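PDB 2PN0: prokaryotic transcription elongation factor GreA/GreB from Nitrosomonas europaea, which probably binds RNA polymerase and influences transcription, like the GreA and GreB factors. Local coordinates for residues P7-S12 / E38-R43; V57-T62 / L78-D83. One frame throughout, in Å; residues are numbered along the deposited sequence.

Contact 1: P7-S12 / E38-R43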
loop_
_atom_site.group_PDB
_atom_site.type_symbol
_atom_site.label_atom_id
_atom_site.label_comp_id
_atom_site.label_asym_id
_atom_site.label_seq_id
_atom_site.Cartn_x
_atom_site.Cartn_y
_atom_site.Cartn_z
ATOM N N PRO A 7 -21.843 9.348 -1.569
ATOM C CA PRO A 7 -22.266 8.254 -2.445
ATOM C C PRO A 7 -21.789 6.898 -1.921
ATOM O O PRO A 7 -20.603 6.701 -1.675
ATOM C CB PRO A 7 -21.610 8.595 -3.786
ATOM C CG PRO A 7 -20.393 9.398 -3.432
ATOM C CD PRO A 7 -20.676 10.079 -2.115
ATOM N N LYS A 8 -22.741 5.992 -1.731
ATOM C CA LYS A 8 -22.461 4.635 -1.303
ATOM C C LYS A 8 -21.719 3.912 -2.421
ATOM O O LYS A 8 -22.021 4.111 -3.601
ATOM C CB LYS A 8 -23.775 3.905 -0.999
ATOM C CG LYS A 8 -24.827 4.756 -0.299
ATOM C CD LYS A 8 -25.922 3.878 0.285
ATOM C CE LYS A 8 -27.150 4.694 0.670
ATOM N NZ LYS A 8 -26.836 5.836 1.596
ATOM N N ILE A 9 -20.727 3.102 -2.064
ATOM C CA ILE A 9 -20.119 2.211 -3.044
ATOM C C ILE A 9 -21.075 1.039 -3.229
ATOM O O ILE A 9 -21.959 0.827 -2.397
ATOM C CB ILE A 9 -18.701 1.710 -2.616
ATOM C CG1 ILE A 9 -18.784 0.849 -1.337
ATOM C CG2 ILE A 9 -17.718 2.914 -2.531
ATOM C CD1 ILE A 9 -17.564 -0.084 -1.072
HETATM N N MSE A 10 -20.892 0.293 -4.316
HETATM C CA MSE A 10 -21.663 -0.910 -4.599
HETATM C C MSE A 10 -20.754 -2.127 -4.433
HETATM O O MSE A 10 -19.613 -2.118 -4.936
HETATM C CB MSE A 10 -22.199 -0.888 -6.042
HETATM C CG MSE A 10 -22.830 0.421 -6.493
HETATM SE SE MSE A 10 -23.556 0.376 -8.324
HETATM C CE MSE A 10 -24.635 -1.239 -8.189
ATOM N N ILE A 11 -21.264 -3.149 -3.735
ATOM C CA ILE A 11 -20.607 -4.457 -3.530
ATOM C C ILE A 11 -21.596 -5.564 -3.807
ATOM O O ILE A 11 -22.792 -5.366 -3.608
ATOM C CB ILE A 11 -20.294 -4.738 -2.033
ATOM C CG1 ILE A 11 -20.908 -3.681 -1.114
ATOM C CG2 ILE A 11 -18.823 -5.094 -1.832
ATOM C CD1 ILE A 11 -20.283 -3.633 0.271
ATOM N N SER A 12 -21.094 -6.744 -4.170
ATOM C CA SER A 12 -21.945 -7.915 -4.259
ATOM C C SER A 12 -22.206 -8.419 -2.849
ATOM O O SER A 12 -21.438 -8.116 -1.913
ATOM C CB SER A 12 -21.302 -9.022 -5.101
ATOM O OG SER A 12 -20.316 -9.715 -4.360
ATOM N N GLU A 38 -14.407 -0.018 7.218
ATOM C CA GLU A 38 -15.633 -0.497 7.900
ATOM C C GLU A 38 -16.836 0.423 7.653
ATOM O O GLU A 38 -17.962 -0.033 7.346
ATOM C CB GLU A 38 -15.378 -0.610 9.420
ATOM C CG GLU A 38 -14.493 -1.757 9.775
ATOM C CD GLU A 38 -14.160 -1.849 11.267
ATOM O OE1 GLU A 38 -14.196 -0.805 11.987
ATOM O OE2 GLU A 38 -13.817 -2.983 11.702
ATOM N N ALA A 39 -16.598 1.729 7.780
ATOM C CA ALA A 39 -17.657 2.720 7.633
ATOM C C ALA A 39 -18.237 2.649 6.213
ATOM O O ALA A 39 -19.482 2.637 6.016
ATOM C CB ALA A 39 -17.113 4.115 7.931
ATOM N N GLU A 40 -17.336 2.599 5.235
ATOM C CA GLU A 40 -17.712 2.469 3.848
ATOM C C GLU A 40 -18.526 1.180 3.589
ATOM O O GLU A 40 -19.556 1.199 2.918
ATOM C CB GLU A 40 -16.427 2.515 3.017
ATOM C CG GLU A 40 -16.624 2.270 1.595
ATOM C CD GLU A 40 -15.333 2.413 0.852
ATOM O OE1 GLU A 40 -14.378 1.642 1.159
ATOM O OE2 GLU A 40 -15.292 3.289 -0.031
ATOM N N LEU A 41 -18.070 0.064 4.158
ATOM C CA LEU A 41 -18.817 -1.202 4.066
ATOM C C LEU A 41 -20.198 -1.148 4.709
ATOM O O LEU A 41 -21.164 -1.703 4.164
ATOM C CB LEU A 41 -17.998 -2.372 4.635
ATOM C CG LEU A 41 -16.779 -2.769 3.772
ATOM C CD1 LEU A 41 -15.884 -3.798 4.467
ATOM C CD2 LEU A 41 -17.212 -3.335 2.397
ATOM N N ALA A 42 -20.288 -0.498 5.870
ATOM C CA ALA A 42 -21.533 -0.469 6.647
ATOM C C ALA A 42 -22.676 0.197 5.897
ATOM O O ALA A 42 -23.845 -0.185 6.063
ATOM C CB ALA A 42 -21.301 0.239 7.965
ATOM N N ARG A 43 -22.336 1.184 5.077
ATOM C CA ARG A 43 -23.343 1.980 4.372
ATOM C C ARG A 43 -23.384 1.693 2.867
ATOM O O ARG A 43 -24.118 2.357 2.105
ATOM C CB ARG A 43 -23.080 3.459 4.598
ATOM C CG ARG A 43 -21.790 3.937 3.982
ATOM C CD ARG A 43 -21.605 5.414 4.224
ATOM N NE ARG A 43 -22.773 6.184 3.789
ATOM C CZ ARG A 43 -22.811 6.921 2.684
ATOM N NH1 ARG A 43 -21.738 7.000 1.899
ATOM N NH2 ARG A 43 -23.917 7.591 2.370
HETATM O O HOH W 1 -20.291 3.006 0.814
#
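Lys8 and Ile9 lead into strand 10-12 and lean on Glu40 and Arg43 at the end of helix 34-42, within a crossover that runs through two helices to the parallel strand 45-47. The Lys8 side chain crosses that of Arg43 at about a right angle. Its CB lies 3.5 Å from Arg43 O; CG keeps close to the same oxygen while standing over one face of the guanidinium, toward the rim; CD comes nearest, a tight 3.0 Å from Arg43 O; CE is more distant, and NZ ends 3.5 Å from Arg43 NH2. These like-charged donors do not bond; NH2 donates to Lys6 O. Ile9 packs across Glu40: its CD1 lies 3.7 Å from Glu40 CG, and its CG2 3.5 Å from Glu40 OE2. Glu40 reaches there with CG anti to the backbone N (chi1 175°). Cut back to an alanine, Glu40 would lose CG and its carboxylate, which is likely to open a gap beside Ile9 CG1, CG2 and CD1. In one of two modelled conformers, Ile11 CD1 touches Leu41 CD2. One water links the backbones, accepting from Ile9 N and donating to Glu40 O, each at 2.9 Å.

Contact 2: V57-T62 / L78-D83; sequences VTMNST and LVYPKD
A type II beta turn from Thr58 to Ser61, in the FKBP-like C-terminal part shared with GreA/GreB, docks against the end of strand 77-79 with Met59 and Asn60 at its corners. Leu78 is held at both of its backbone polar atoms: its O accepts from Asn60 N at 2.7 Å in a rather bent bond (138° at the hydrogen), and its N donates to Ser61 O at 3.0 Å. The side chain of Leu78 packs against the turn, with CD2 meeting Val57 CG1, Thr58 O and the selenium of Met59, a selenomethionine. Met59 folds back on itself, bent at both chi2 and chi3, and this brings its methyl over the middle of the Tyr80 ring. CE sits 3.6 Å from the ring centroid, 4° off the normal, a CH-pi contact, while SE stands farther above the same face in a Met-aromatic contact. CG approaches the hydroxyl end of the ring, 3.5 Å from Tyr80 OH. That hydroxyl is hydrogen-bonded to Asp15, and Arg18 makes a cation-pi contact with the ring, both from helix 13-25. Asn60 works at the ring edge, with ND2 near the ring plane. One water donates to Asn60 OD1 and Asp83 OD2 and accepts from Tyr80 N; a second accepts from Asn60 ND2 and from Lys82 NZ, which is salt-bridged to Asp83 OD2 at 2.9 Å. With its oxygen and its nitrogen each matched to a different water, the Asn60 amide is likely to be fixed against a flip, and the turn is tied to the 3-10 segment 81-83 by water-mediated links beside an apolar core.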
loop_
_atom_site.group_PDB
_atom_site.type_symbol
_atom_site.label_atom_id
_atom_site.label_comp_id
_atom_site.label_asym_id
_atom_site.label_seq_id
_atom_site.Cartn_x
_atom_site.Cartn_y
_atom_site.Cartn_z
ATOM N N VAL A 57 -14.647 -1.089 -9.347
ATOM C CA VAL A 57 -13.661 -1.990 -8.734
ATOM C C VAL A 57 -14.305 -2.835 -7.632
ATOM O O VAL A 57 -14.791 -2.309 -6.638
ATOM C CB VAL A 57 -12.469 -1.200 -8.135
ATOM C CG1 VAL A 57 -11.466 -2.180 -7.508
ATOM C CG2 VAL A 57 -11.760 -0.427 -9.244
ATOM N N THR A 58 -14.306 -4.145 -7.845
ATOM C CA THR A 58 -14.820 -5.096 -6.879
ATOM C C THR A 58 -13.674 -5.969 -6.394
ATOM O O THR A 58 -12.573 -5.938 -6.936
ATOM C CB THR A 58 -15.924 -5.989 -7.497
ATOM O OG1 THR A 58 -15.396 -6.700 -8.639
ATOM C CG2 THR A 58 -17.065 -5.118 -7.939
HETATM N N MSE A 59 -13.927 -6.770 -5.378
HETATM C CA MSE A 59 -12.931 -7.801 -5.010
HETATM C C MSE A 59 -12.612 -8.628 -6.270
HETATM O O MSE A 59 -13.516 -8.934 -7.086
HETATM C CB MSE A 59 -13.472 -8.675 -3.869
HETATM C CG MSE A 59 -13.671 -7.930 -2.531
HETATM SE SE MSE A 59 -12.032 -6.997 -1.918
HETATM C CE MSE A 59 -10.831 -8.525 -1.936
ATOM N N ASN A 60 -11.329 -8.961 -6.442
ATOM C CA ASN A 60 -10.828 -9.767 -7.565
ATOM C C ASN A 60 -10.848 -9.087 -8.939
ATOM O O ASN A 60 -10.616 -9.763 -9.963
ATOM C CB ASN A 60 -11.487 -11.170 -7.588
ATOM C CG ASN A 60 -11.121 -11.986 -6.366
ATOM O OD1 ASN A 60 -9.942 -12.130 -6.064
ATOM N ND2 ASN A 60 -12.129 -12.554 -5.673
ATOM N N SER A 61 -11.143 -7.778 -8.945
ATOM C CA SER A 61 -11.029 -6.937 -10.161
ATOM C C SER A 61 -9.546 -6.718 -10.452
ATOM O O SER A 61 -8.742 -6.525 -9.530
ATOM C CB SER A 61 -11.679 -5.539 -9.972
ATOM O OG SER A 61 -13.096 -5.642 -10.065
ATOM N N THR A 62 -9.185 -6.688 -11.739
ATOM C CA THR A 62 -7.853 -6.203 -12.136
ATOM C C THR A 62 -8.005 -4.762 -12.606
ATOM O O THR A 62 -8.853 -4.486 -13.468
ATOM C CB THR A 62 -7.237 -7.092 -13.250
ATOM O OG1 THR A 62 -6.991 -8.378 -12.694
ATOM C CG2 THR A 62 -5.910 -6.528 -13.740
ATOM N N LEU A 78 -7.027 -6.534 -7.019
ATOM C CA LEU A 78 -7.450 -6.366 -5.629
ATOM C C LEU A 78 -7.902 -7.717 -5.119
ATOM O O LEU A 78 -8.837 -8.302 -5.668
ATOM C CB LEU A 78 -8.636 -5.395 -5.592
ATOM C CG LEU A 78 -9.245 -5.140 -4.227
ATOM C CD1 LEU A 78 -8.192 -4.574 -3.203
ATOM C CD2 LEU A 78 -10.501 -4.257 -4.363
ATOM N N VAL A 79 -7.238 -8.231 -4.096
ATOM C CA VAL A 79 -7.530 -9.603 -3.659
ATOM C C VAL A 79 -7.740 -9.716 -2.158
ATOM O O VAL A 79 -7.352 -8.832 -1.374
ATOM C CB VAL A 79 -6.372 -10.569 -4.050
ATOM C CG1 VAL A 79 -6.243 -10.659 -5.578
ATOM C CG2 VAL A 79 -5.072 -10.081 -3.392
ATOM N N TYR A 80 -8.343 -10.850 -1.749
ATOM C CA TYR A 80 -8.338 -11.234 -0.343
ATOM C C TYR A 80 -6.929 -11.652 0.088
ATOM O O TYR A 80 -6.120 -11.971 -0.777
ATOM C CB TYR A 80 -9.320 -12.386 -0.130
ATOM C CG TYR A 80 -10.761 -11.939 -0.269
ATOM C CD1 TYR A 80 -11.406 -11.254 0.771
ATOM C CD2 TYR A 80 -11.476 -12.186 -1.436
ATOM C CE1 TYR A 80 -12.746 -10.835 0.641
ATOM C CE2 TYR A 80 -12.796 -11.764 -1.575
ATOM C CZ TYR A 80 -13.423 -11.102 -0.528
ATOM O OH TYR A 80 -14.743 -10.703 -0.645
ATOM N N PRO A 81 -6.625 -11.583 1.401
ATOM C CA PRO A 81 -5.276 -11.954 1.873
ATOM C C PRO A 81 -4.750 -13.294 1.322
ATOM O O PRO A 81 -3.573 -13.363 0.956
ATOM C CB PRO A 81 -5.424 -11.960 3.391
ATOM C CG PRO A 81 -6.417 -10.865 3.635
ATOM C CD PRO A 81 -7.448 -11.067 2.514
ATOM N N LYS A 82 -5.618 -14.313 1.210
ATOM C CA LYS A 82 -5.206 -15.639 0.697
ATOM C C LYS A 82 -4.511 -15.570 -0.676
ATOM O O LYS A 82 -3.711 -16.453 -1.013
ATOM C CB LYS A 82 -6.400 -16.597 0.639
ATOM C CG LYS A 82 -7.509 -16.176 -0.290
ATOM C CD LYS A 82 -8.745 -17.068 -0.106
ATOM C CE LYS A 82 -10.016 -16.368 -0.570
ATOM N NZ LYS A 82 -10.020 -16.006 -2.008
ATOM N N ASP A 83 -4.786 -14.514 -1.451
ATOM C CA ASP A 83 -4.359 -14.493 -2.846
ATOM C C ASP A 83 -3.238 -13.541 -3.221
ATOM O O ASP A 83 -2.880 -13.432 -4.408
ATOM C CB ASP A 83 -5.566 -14.289 -3.747
ATOM C CG ASP A 83 -6.503 -15.460 -3.702
ATOM O OD1 ASP A 83 -6.002 -16.619 -3.776
ATOM O OD2 ASP A 83 -7.727 -15.243 -3.612
HETATM O O HOH W 2 -9.006 -12.870 -3.692
HETATM O O HOH W 3 -11.984 -14.947 -3.659
#

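How the contacts relate
From the N terminus, the chain runs through 7-12 and helix 13-25, and the end of helix 34-42 comes back at 38-43, so contact 1 closes the helical N-terminal part. The chain then passes strand 45-47 and a loop to 57-62, continues into strand 62-67, and comes back at 78-83, where contact 2 closes a shorter, helix-free loop. The two closures follow in series, neither nesting nor crossing; the centres of contact 1 and contact 2 lie about 16 Å apart, and the two do not touch. Helix 13-25 bridges them: Leu19 packs on Leu41 of contact 1 and on Tyr80 of contact 2, tying the Rnk N-terminal part to the GreA/GreB C-terminal part.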